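Local structure of vacuolar aminopeptidase 1 (Saccharomyces cerevisiae, 5JGF) at residues R130-G135 with H438-A443. The protein removes amino acids from the N-terminus of peptides and proteins in the vacuole as a zinc-dependent, dodecameric aminopeptidase, and is the major cargo of the Cvt pathway. Numbering follows the deposited sequence.
Sequences RDLGIG and HSIRAA. With ZN (zinc ion), chain L.
Arg130 lies along Ile440, the two side chains running in opposite directions. Arg130 CB starts at the far end of the isoleucine, 3.8 Å from Ile440 CD1. CG stays near the same methyl. The chain bends at chi2 (-79°), and CD passes to the other branch, 3.7 Å from Ile440 CG2. Ile440 CG2 then sits over one face of the guanidinium, offset toward its rim, 3.3 Å from Arg130 NE. Arg130 NH1 ends 4.1 Å from Arg441 CB, where the two arginines cross at about a right angle. Leu132 CD2 adds an apolar touch on Ile440 CD1 at 4.1 Å.

Arg130 NE bonds to Leu126 O, and NH1 to Asp129 O of a neighbouring subunit. Arg441 NH1 bonds to Lys245 O and makes a salt bridge to Asp131 OD2 of the same neighbouring subunit. Ser439 OG accepts from Arg441 N (3.1 Å), an ST turn in the loop after His438. His438 NE2 binds zinc at 2.1 Å, with Asp262 and Glu299 on the same metal. The contact thus joins the segment leading into strand 132-140 to the zinc-ligand loop by van der Waals packing, while both arginines' polar ends are held by their own chain and a neighbouring subunit.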
ATOM      1  N   ARG D 130      31.883 -20.068  -8.511  1.00 12.20           N
ATOM      2  CA  ARG D 130      32.855 -20.776  -7.687  1.00 10.99           C
ATOM      3  C   ARG D 130      33.221 -22.035  -8.480  1.00 12.71           C
ATOM      4  O   ARG D 130      32.350 -22.649  -9.104  1.00 12.57           O
ATOM      5  CB  ARG D 130      32.225 -21.168  -6.347  1.00 10.10           C
ATOM      6  CG  ARG D 130      31.763 -19.985  -5.491  1.00 10.41           C
ATOM      7  CD  ARG D 130      32.920 -19.313  -4.760  1.00 13.50           C
ATOM      8  NE  ARG D 130      32.454 -18.210  -3.922  1.00 11.57           N
ATOM      9  CZ  ARG D 130      33.198 -17.588  -3.012  1.00 12.57           C
ATOM     10  NH1 ARG D 130      34.460 -17.954  -2.812  1.00 12.16           N
ATOM     11  NH2 ARG D 130      32.677 -16.604  -2.293  1.00 12.08           N
ATOM     12  N   ASP D 131      34.498 -22.409  -8.471  1.00 11.70           N
ATOM     13  CA  ASP D 131      34.963 -23.599  -9.188  1.00 13.62           C
ATOM     14  C   ASP D 131      34.513 -24.831  -8.410  1.00 14.29           C
ATOM     15  O   ASP D 131      34.998 -25.076  -7.303  1.00 13.44           O
ATOM     16  CB  ASP D 131      36.492 -23.601  -9.282  1.00 14.36           C
ATOM     17  CG  ASP D 131      37.040 -22.497 -10.174  1.00 16.15           C
ATOM     18  OD1 ASP D 131      36.286 -21.568 -10.541  1.00 15.31           O
ATOM     19  OD2 ASP D 131      38.243 -22.560 -10.501  1.00 15.35           O
ATOM     20  N   LEU D 132      33.610 -25.615  -8.990  1.00 13.40           N
ATOM     21  CA  LEU D 132      33.085 -26.790  -8.304  1.00 13.29           C
ATOM     22  C   LEU D 132      33.575 -28.142  -8.807  1.00 14.19           C
ATOM     23  O   LEU D 132      33.475 -28.452  -9.993  1.00 15.15           O
ATOM     24  CB  LEU D 132      31.555 -26.782  -8.361  1.00 12.34           C
ATOM     25  CG  LEU D 132      30.862 -25.512  -7.852  1.00 12.11           C
ATOM     26  CD1 LEU D 132      29.348 -25.680  -7.972  1.00 12.54           C
ATOM     27  CD2 LEU D 132      31.260 -25.240  -6.399  1.00 11.56           C
ATOM     28  N   GLY D 133      34.093 -28.945  -7.883  1.00 14.38           N
ATOM     29  CA  GLY D 133      34.547 -30.276  -8.232  1.00 13.82           C
ATOM     30  C   GLY D 133      33.416 -31.221  -7.878  1.00 13.97           C
ATOM     31  O   GLY D 133      32.412 -30.804  -7.292  1.00 13.16           O
ATOM     32  N   ILE D 134      33.558 -32.492  -8.233  1.00 13.90           N
ATOM     33  CA  ILE D 134      32.531 -33.475  -7.921  1.00 13.11           C
ATOM     34  C   ILE D 134      33.195 -34.643  -7.207  1.00 14.17           C
ATOM     35  O   ILE D 134      34.342 -34.983  -7.492  1.00 13.83           O
ATOM     36  CB  ILE D 134      31.812 -33.963  -9.203  1.00 14.34           C
ATOM     37  CG1 ILE D 134      30.656 -34.895  -8.832  1.00 12.99           C
ATOM     38  CG2 ILE D 134      32.811 -34.649 -10.146  1.00 14.02           C
ATOM     39  CD1 ILE D 134      29.710 -35.188  -9.997  1.00 13.54           C
ATOM     40  N   GLY D 135      32.487 -35.243  -6.262  1.00 13.47           N
ATOM     41  CA  GLY D 135      33.067 -36.355  -5.534  1.00 12.88           C
ATOM     42  C   GLY D 135      32.064 -37.010  -4.622  1.00 13.81           C
ATOM     43  O   GLY D 135      30.972 -36.487  -4.404  1.00 13.13           O
ATOM     44  N   HIS D 438      28.671 -21.119   7.177  1.00 10.45           N
ATOM     45  CA  HIS D 438      27.791 -21.535   6.083  1.00 10.68           C
ATOM     46  C   HIS D 438      28.073 -20.915   4.721  1.00 11.23           C
ATOM     47  O   HIS D 438      27.327 -21.133   3.764  1.00 11.66           O
ATOM     48  CB  HIS D 438      26.319 -21.337   6.452  1.00 10.70           C
ATOM     49  CG  HIS D 438      25.818 -22.336   7.447  1.00 11.51           C
ATOM     50  ND1 HIS D 438      24.483 -22.479   7.756  1.00 10.78           N
ATOM     51  CD2 HIS D 438      26.480 -23.246   8.203  1.00 12.43           C
ATOM     52  CE1 HIS D 438      24.342 -23.434   8.661  1.00 13.43           C
ATOM     53  NE2 HIS D 438      25.538 -23.913   8.947  1.00 11.65           N
ATOM     54  N   SER D 439      29.139 -20.136   4.624  1.00  9.58           N
ATOM     55  CA  SER D 439      29.519 -19.583   3.333  1.00 11.19           C
ATOM     56  C   SER D 439      30.185 -20.755   2.610  1.00 11.84           C
ATOM     57  O   SER D 439      30.419 -21.804   3.213  1.00  9.46           O
ATOM     58  CB  SER D 439      30.548 -18.461   3.499  1.00 11.84           C
ATOM     59  OG  SER D 439      31.134 -18.140   2.244  1.00 13.44           O
ATOM     60  N   ILE D 440      30.489 -20.594   1.330  1.00 11.81           N
ATOM     61  CA  ILE D 440      31.164 -21.664   0.611  1.00 10.09           C
ATOM     62  C   ILE D 440      32.654 -21.612   0.987  1.00 11.96           C
ATOM     63  O   ILE D 440      33.378 -22.599   0.852  1.00 11.64           O
ATOM     64  CB  ILE D 440      30.976 -21.533  -0.918  1.00 11.25           C
ATOM     65  CG1 ILE D 440      31.411 -22.837  -1.597  1.00 11.01           C
ATOM     66  CG2 ILE D 440      31.753 -20.333  -1.452  1.00  9.50           C
ATOM     67  CD1 ILE D 440      31.134 -22.889  -3.085  1.00 11.91           C
ATOM     68  N   ARG D 441      33.108 -20.458   1.471  1.00 11.21           N
ATOM     69  CA  ARG D 441      34.505 -20.312   1.899  1.00 11.34           C
ATOM     70  C   ARG D 441      34.539 -19.421   3.136  1.00 15.03           C
ATOM     71  O   ARG D 441      34.305 -18.209   3.060  1.00 13.72           O
ATOM     72  CB  ARG D 441      35.363 -19.717   0.777  1.00 11.90           C
ATOM     73  CG  ARG D 441      36.879 -19.785   1.033  1.00 11.20           C
ATOM     74  CD  ARG D 441      37.641 -19.302  -0.196  1.00 12.21           C
ATOM     75  NE  ARG D 441      39.099 -19.297  -0.045  1.00 15.20           N
ATOM     76  CZ  ARG D 441      39.878 -20.377  -0.095  1.00 16.59           C
ATOM     77  NH1 ARG D 441      41.191 -20.251   0.044  1.00 15.79           N
ATOM     78  NH2 ARG D 441      39.351 -21.582  -0.277  1.00 16.51           N
ATOM     79  N   ALA D 442      34.830 -20.034   4.280  1.00 12.54           N
ATOM     80  CA  ALA D 442      34.850 -19.329   5.554  1.00 11.16           C
ATOM     81  C   ALA D 442      36.241 -18.946   6.044  1.00 10.80           C
ATOM     82  O   ALA D 442      37.231 -19.084   5.321  1.00 11.23           O
ATOM     83  CB  ALA D 442      34.134 -20.177   6.612  1.00 11.26           C
ATOM     84  N   ALA D 443      36.310 -18.459   7.280  1.00 10.41           N
ATOM     85  CA  ALA D 443      37.586 -18.046   7.850  1.00 11.69           C
ATOM     86  C   ALA D 443      37.640 -18.160   9.366  1.00 11.45           C
ATOM     87  O   ALA D 443      36.634 -18.004  10.051  1.00 12.94           O
ATOM     88  CB  ALA D 443      37.891 -16.607   7.443  1.00 11.21           C
TER
HETATM   89 ZN    ZN L 602      26.226 -25.398  10.335  1.00 16.19          ZN
HETATM   90  O   HOH W   1      26.039 -26.525  12.099  1.00 22.31           O